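Long-range contacts in ABC transporter ATP-binding protein (Leptospira interrogans serovar Copenhageni, PDB 4HZI), which probably binds and hydrolyses ATP as the nucleotide-binding subunit of an orphan ABC transporter linked to manganese utilization and tolerance: residues L246-K251 and L270-L275; S242-L247 and E260-K265. One frame throughout, in Å; residues are numbered along the deposited sequence.

Contacts 1 and 2 start from the same strand, 243-248, share L246 and L247, and have centres about 10 Å apart. In contact 2 the beginning of the strand meets the end of helix 258-261 and the turn after it; in contact 1 its end meets the last turn of helix 264-271. L246 belongs to both, packing against L270 in one and C261 and F262 in the other. The two contacts also touch, L275 O lying 3.2 Å from E264 OE2. Near contact 1 the side chain of L247 touches the probable P-loop and lies about 6 Å from a bound sulfate; contact 2 lies toward the strand's start, where L246 comes near this loop without touching it.

Contact 1 (L246-K251 and L270-L275); sequences LLKEGK and LYDIPL
K248, last residue of strand 243-248, lies nearest to L270 in the final turn of helix 264-271, their CA atoms 6.5 Å apart, and a type I' turn from K248 to K251 then leads the chain into strand 251-255. The lysine leaves the strand with CG anti to its backbone N (chi1 -174°) and stays extended, which carries it past the helix end: CE passes 3.6 Å from L270 O, and NZ forms a salt bridge with D272 OD1 at 2.9 Å. The ammonium approaches on the syn side of the carboxylate, 25° out of its plane, and also bonds to D269 O. D272, with positive phi, is first to leave helical geometry. R68 binds both D272 OD2 and L270 O, so two cations would probably stabilise the carboxylate as an anion. Beneath this polar layer L270 CD1 rests 3.9 Å from K248 CB and 3.5 Å from L247 O, while its CD2 meets L246 CD2 at 4.2 Å. Y271 O reaches T207 OG1 of the second subunit. The arrangement is that of a β-hairpin, 243-248 with 251-255, at the edge of the ATPase core sheet, with a C-terminal helix packed by its end against the hairpin's first strand.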
# COMPACT_ATOMS: atom_id res chain seq x y z
N LEU A 246 2.00 17.41 -9.29
CA LEU A 246 2.62 16.15 -9.66
C LEU A 246 4.12 16.31 -9.33
O LEU A 246 4.72 17.32 -9.72
CB LEU A 246 2.48 15.87 -11.15
CG LEU A 246 1.08 15.83 -11.75
CD1 LEU A 246 1.17 15.48 -13.23
CD2 LEU A 246 0.13 14.85 -11.05
N LEU A 247 4.64 15.40 -8.51
CA LEU A 247 5.98 15.49 -7.97
C LEU A 247 6.80 14.28 -8.38
O LEU A 247 6.37 13.15 -8.23
CB LEU A 247 5.94 15.54 -6.43
CG LEU A 247 7.18 16.12 -5.76
CD1 LEU A 247 7.37 17.62 -5.83
CD2 LEU A 247 7.26 15.66 -4.29
N LYS A 248 8.01 14.55 -8.88
CA LYS A 248 8.90 13.53 -9.39
C LYS A 248 10.34 13.97 -9.14
O LYS A 248 10.75 15.04 -9.57
CB LYS A 248 8.67 13.39 -10.89
CG LYS A 248 9.43 12.27 -11.55
CD LYS A 248 9.32 12.50 -13.07
CE LYS A 248 9.81 11.31 -13.86
NZ LYS A 248 9.71 11.63 -15.31
N GLU A 249 11.04 13.19 -8.33
CA GLU A 249 12.48 13.50 -8.00
C GLU A 249 12.66 14.90 -7.45
O GLU A 249 13.54 15.65 -7.83
CB GLU A 249 13.32 13.23 -9.24
CG GLU A 249 13.41 11.76 -9.60
CD GLU A 249 14.63 11.07 -9.00
OE1 GLU A 249 14.68 10.85 -7.77
OE2 GLU A 249 15.56 10.76 -9.78
N GLY A 250 11.78 15.29 -6.53
CA GLY A 250 11.78 16.60 -5.94
C GLY A 250 11.35 17.80 -6.75
O GLY A 250 11.50 18.93 -6.29
N LYS A 251 10.79 17.58 -7.92
CA LYS A 251 10.39 18.68 -8.78
C LYS A 251 8.92 18.57 -9.16
O LYS A 251 8.41 17.48 -9.31
CB LYS A 251 11.13 18.63 -10.12
CG LYS A 251 12.63 18.62 -9.95
CD LYS A 251 13.26 19.46 -11.04
CE LYS A 251 13.91 18.61 -12.07
NZ LYS A 251 15.23 18.15 -11.55
N LEU A 270 4.91 11.78 -15.63
CA LEU A 270 5.18 11.46 -14.24
C LEU A 270 5.69 9.99 -14.06
O LEU A 270 6.58 9.74 -13.28
CB LEU A 270 3.88 11.64 -13.42
CG LEU A 270 3.95 11.35 -11.95
CD1 LEU A 270 4.93 12.26 -11.25
CD2 LEU A 270 2.56 11.47 -11.34
N TYR A 271 5.05 9.07 -14.73
CA TYR A 271 5.22 7.65 -14.49
C TYR A 271 6.18 7.01 -15.50
O TYR A 271 6.61 5.86 -15.29
CB TYR A 271 3.86 6.97 -14.52
CG TYR A 271 3.09 7.22 -13.26
CD1 TYR A 271 3.51 6.71 -12.06
CD2 TYR A 271 1.96 8.03 -13.26
CE1 TYR A 271 2.85 6.95 -10.88
CE2 TYR A 271 1.27 8.26 -12.09
CZ TYR A 271 1.70 7.71 -10.89
OH TYR A 271 0.98 7.97 -9.72
N ASP A 272 6.52 7.73 -16.57
CA ASP A 272 7.49 7.24 -17.57
C ASP A 272 7.06 6.01 -18.38
O ASP A 272 7.90 5.29 -18.94
CB ASP A 272 8.84 6.96 -16.89
CG ASP A 272 9.50 8.20 -16.34
OD1 ASP A 272 9.47 9.28 -16.99
OD2 ASP A 272 10.09 8.10 -15.24
N ILE A 273 5.76 5.76 -18.47
CA ILE A 273 5.24 4.67 -19.26
C ILE A 273 3.93 5.03 -19.87
O ILE A 273 3.22 5.90 -19.35
CB ILE A 273 5.00 3.38 -18.40
CG1 ILE A 273 4.18 3.69 -17.14
CG2 ILE A 273 6.31 2.78 -17.98
CD1 ILE A 273 3.67 2.44 -16.45
N PRO A 274 3.58 4.36 -20.98
CA PRO A 274 2.30 4.57 -21.57
C PRO A 274 1.18 4.13 -20.62
O PRO A 274 1.28 3.05 -19.98
CB PRO A 274 2.37 3.79 -22.89
CG PRO A 274 3.81 3.54 -23.14
CD PRO A 274 4.42 3.44 -21.78
N LEU A 275 0.16 4.98 -20.53
CA LEU A 275 -0.94 4.82 -19.61
C LEU A 275 -2.27 5.00 -20.28
O LEU A 275 -2.42 5.77 -21.24
CB LEU A 275 -0.86 5.86 -18.49
CG LEU A 275 0.38 5.82 -17.61
CD1 LEU A 275 0.50 7.06 -16.75
CD2 LEU A 275 0.37 4.58 -16.74

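Contact 2 (S242-L247 and E260-K265)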
# COMPACT_ATOMS: atom_id res chain seq x y z
N SER A 242 -9.85 19.12 -6.50
CA SER A 242 -9.98 19.87 -7.75
C SER A 242 -8.66 20.37 -8.36
O SER A 242 -8.64 20.84 -9.50
CB SER A 242 -10.88 21.08 -7.49
OG SER A 242 -10.21 22.05 -6.69
N LYS A 243 -7.57 20.30 -7.60
CA LYS A 243 -6.24 20.81 -8.02
C LYS A 243 -5.24 19.72 -7.70
O LYS A 243 -5.47 18.91 -6.78
CB LYS A 243 -5.81 22.01 -7.19
CG LYS A 243 -6.73 23.21 -7.21
CD LYS A 243 -6.56 23.97 -8.50
CE LYS A 243 -5.26 24.76 -8.51
NZ LYS A 243 -5.47 26.09 -9.13
N ALA A 244 -4.12 19.70 -8.42
CA ALA A 244 -3.08 18.71 -8.11
C ALA A 244 -1.71 19.31 -8.37
O ALA A 244 -1.52 20.28 -9.13
CB ALA A 244 -3.26 17.47 -8.92
N VAL A 245 -0.75 18.70 -7.70
CA VAL A 245 0.65 18.94 -7.92
C VAL A 245 1.25 17.56 -8.19
O VAL A 245 1.06 16.63 -7.39
CB VAL A 245 1.30 19.50 -6.62
CG1 VAL A 245 2.82 19.66 -6.77
CG2 VAL A 245 0.70 20.81 -6.21
N LEU A 246 2.00 17.41 -9.29
CA LEU A 246 2.62 16.15 -9.66
C LEU A 246 4.12 16.31 -9.33
O LEU A 246 4.72 17.32 -9.72
CB LEU A 246 2.48 15.87 -11.15
CG LEU A 246 1.08 15.83 -11.75
CD1 LEU A 246 1.17 15.48 -13.23
CD2 LEU A 246 0.13 14.85 -11.05
N LEU A 247 4.64 15.40 -8.51
CA LEU A 247 5.98 15.49 -7.97
C LEU A 247 6.80 14.28 -8.38
O LEU A 247 6.37 13.15 -8.23
CB LEU A 247 5.94 15.54 -6.43
CG LEU A 247 7.18 16.12 -5.76
CD1 LEU A 247 7.37 17.62 -5.83
CD2 LEU A 247 7.26 15.66 -4.29
N GLU A 260 -6.37 18.99 -15.85
CA GLU A 260 -5.19 19.39 -16.62
C GLU A 260 -4.02 18.55 -16.19
O GLU A 260 -3.25 18.07 -17.03
CB GLU A 260 -4.93 20.88 -16.32
CG GLU A 260 -3.82 21.58 -17.10
CD GLU A 260 -3.68 23.02 -16.69
OE1 GLU A 260 -4.44 23.86 -17.22
OE2 GLU A 260 -2.81 23.36 -15.80
N CYS A 261 -3.85 18.35 -14.87
CA CYS A 261 -2.72 17.52 -14.43
C CYS A 261 -2.85 16.07 -14.80
O CYS A 261 -1.85 15.40 -15.05
CB CYS A 261 -2.55 17.55 -12.93
SG CYS A 261 -2.11 19.12 -12.31
N PHE A 262 -4.08 15.55 -14.79
CA PHE A 262 -4.30 14.12 -14.95
C PHE A 262 -4.62 13.73 -16.38
O PHE A 262 -5.34 12.77 -16.59
CB PHE A 262 -5.37 13.61 -14.01
CG PHE A 262 -4.93 13.44 -12.56
CD1 PHE A 262 -3.80 14.04 -12.08
CD2 PHE A 262 -5.66 12.64 -11.72
CE1 PHE A 262 -3.42 13.91 -10.74
CE2 PHE A 262 -5.30 12.49 -10.38
CZ PHE A 262 -4.18 13.13 -9.89
N THR A 263 -4.04 14.43 -17.35
CA THR A 263 -4.10 13.97 -18.74
C THR A 263 -3.11 12.82 -18.92
O THR A 263 -2.15 12.68 -18.16
CB THR A 263 -3.66 15.06 -19.72
OG1 THR A 263 -2.32 15.45 -19.42
CG2 THR A 263 -4.59 16.26 -19.67
N GLU A 264 -3.38 11.95 -19.90
CA GLU A 264 -2.44 10.90 -20.25
C GLU A 264 -1.04 11.43 -20.45
O GLU A 264 -0.06 10.84 -19.97
CB GLU A 264 -2.98 10.11 -21.46
CG GLU A 264 -1.95 9.19 -22.10
CD GLU A 264 -2.52 8.36 -23.25
OE1 GLU A 264 -3.70 8.53 -23.61
OE2 GLU A 264 -1.77 7.51 -23.78
N LYS A 265 -0.88 12.57 -21.12
CA LYS A 265 0.46 13.10 -21.32
C LYS A 265 1.24 13.47 -20.05
O LYS A 265 2.42 13.12 -19.90
CB LYS A 265 0.44 14.35 -22.22
CG LYS A 265 1.82 14.68 -22.77
CD LYS A 265 2.25 16.12 -22.49
CE LYS A 265 3.75 16.31 -22.68
NZ LYS A 265 4.29 17.41 -21.83
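A244 and L246, alternate residues on one face of strand 243-248, receive C261, the last residue of helix 258-261, and F262, the first beyond it. The close packing is confined to these four buried residues, side chains and carbonyls together. C261 points at the strand, with SG anti to its own carbonyl carbon (chi1 -65°); the sulfur settles 3.4 Å from A244 O and 3.9 Å from A244 CB, and C261 CB lies 4.2 Å from L246 CG. The two methyls of L246 divide between the partners: CD1 approaches C261 O at 3.5 Å, whereas CD2 comes to the edge of the F262 ring, near its plane, 3.7 Å from CE1. A244 CB reaches the same CE1 obliquely at 4.0 Å. F262 also meets W284 edge-to-face and touches L66 and L267, which extends the apolar cluster to strand 62-67 and helix 264-271.

The periphery is looser. S242 and E260 are exposed and do not meet across the contact, and beyond F262 the chain turns away through T263, whose OG1 caps N266 N at the start of the next helix. Farther along, E264 forms a salt bridge with K289. No hydrogen bond or salt bridge joins the two segments, so between them cohesion rests on van der Waals and hydrophobic packing.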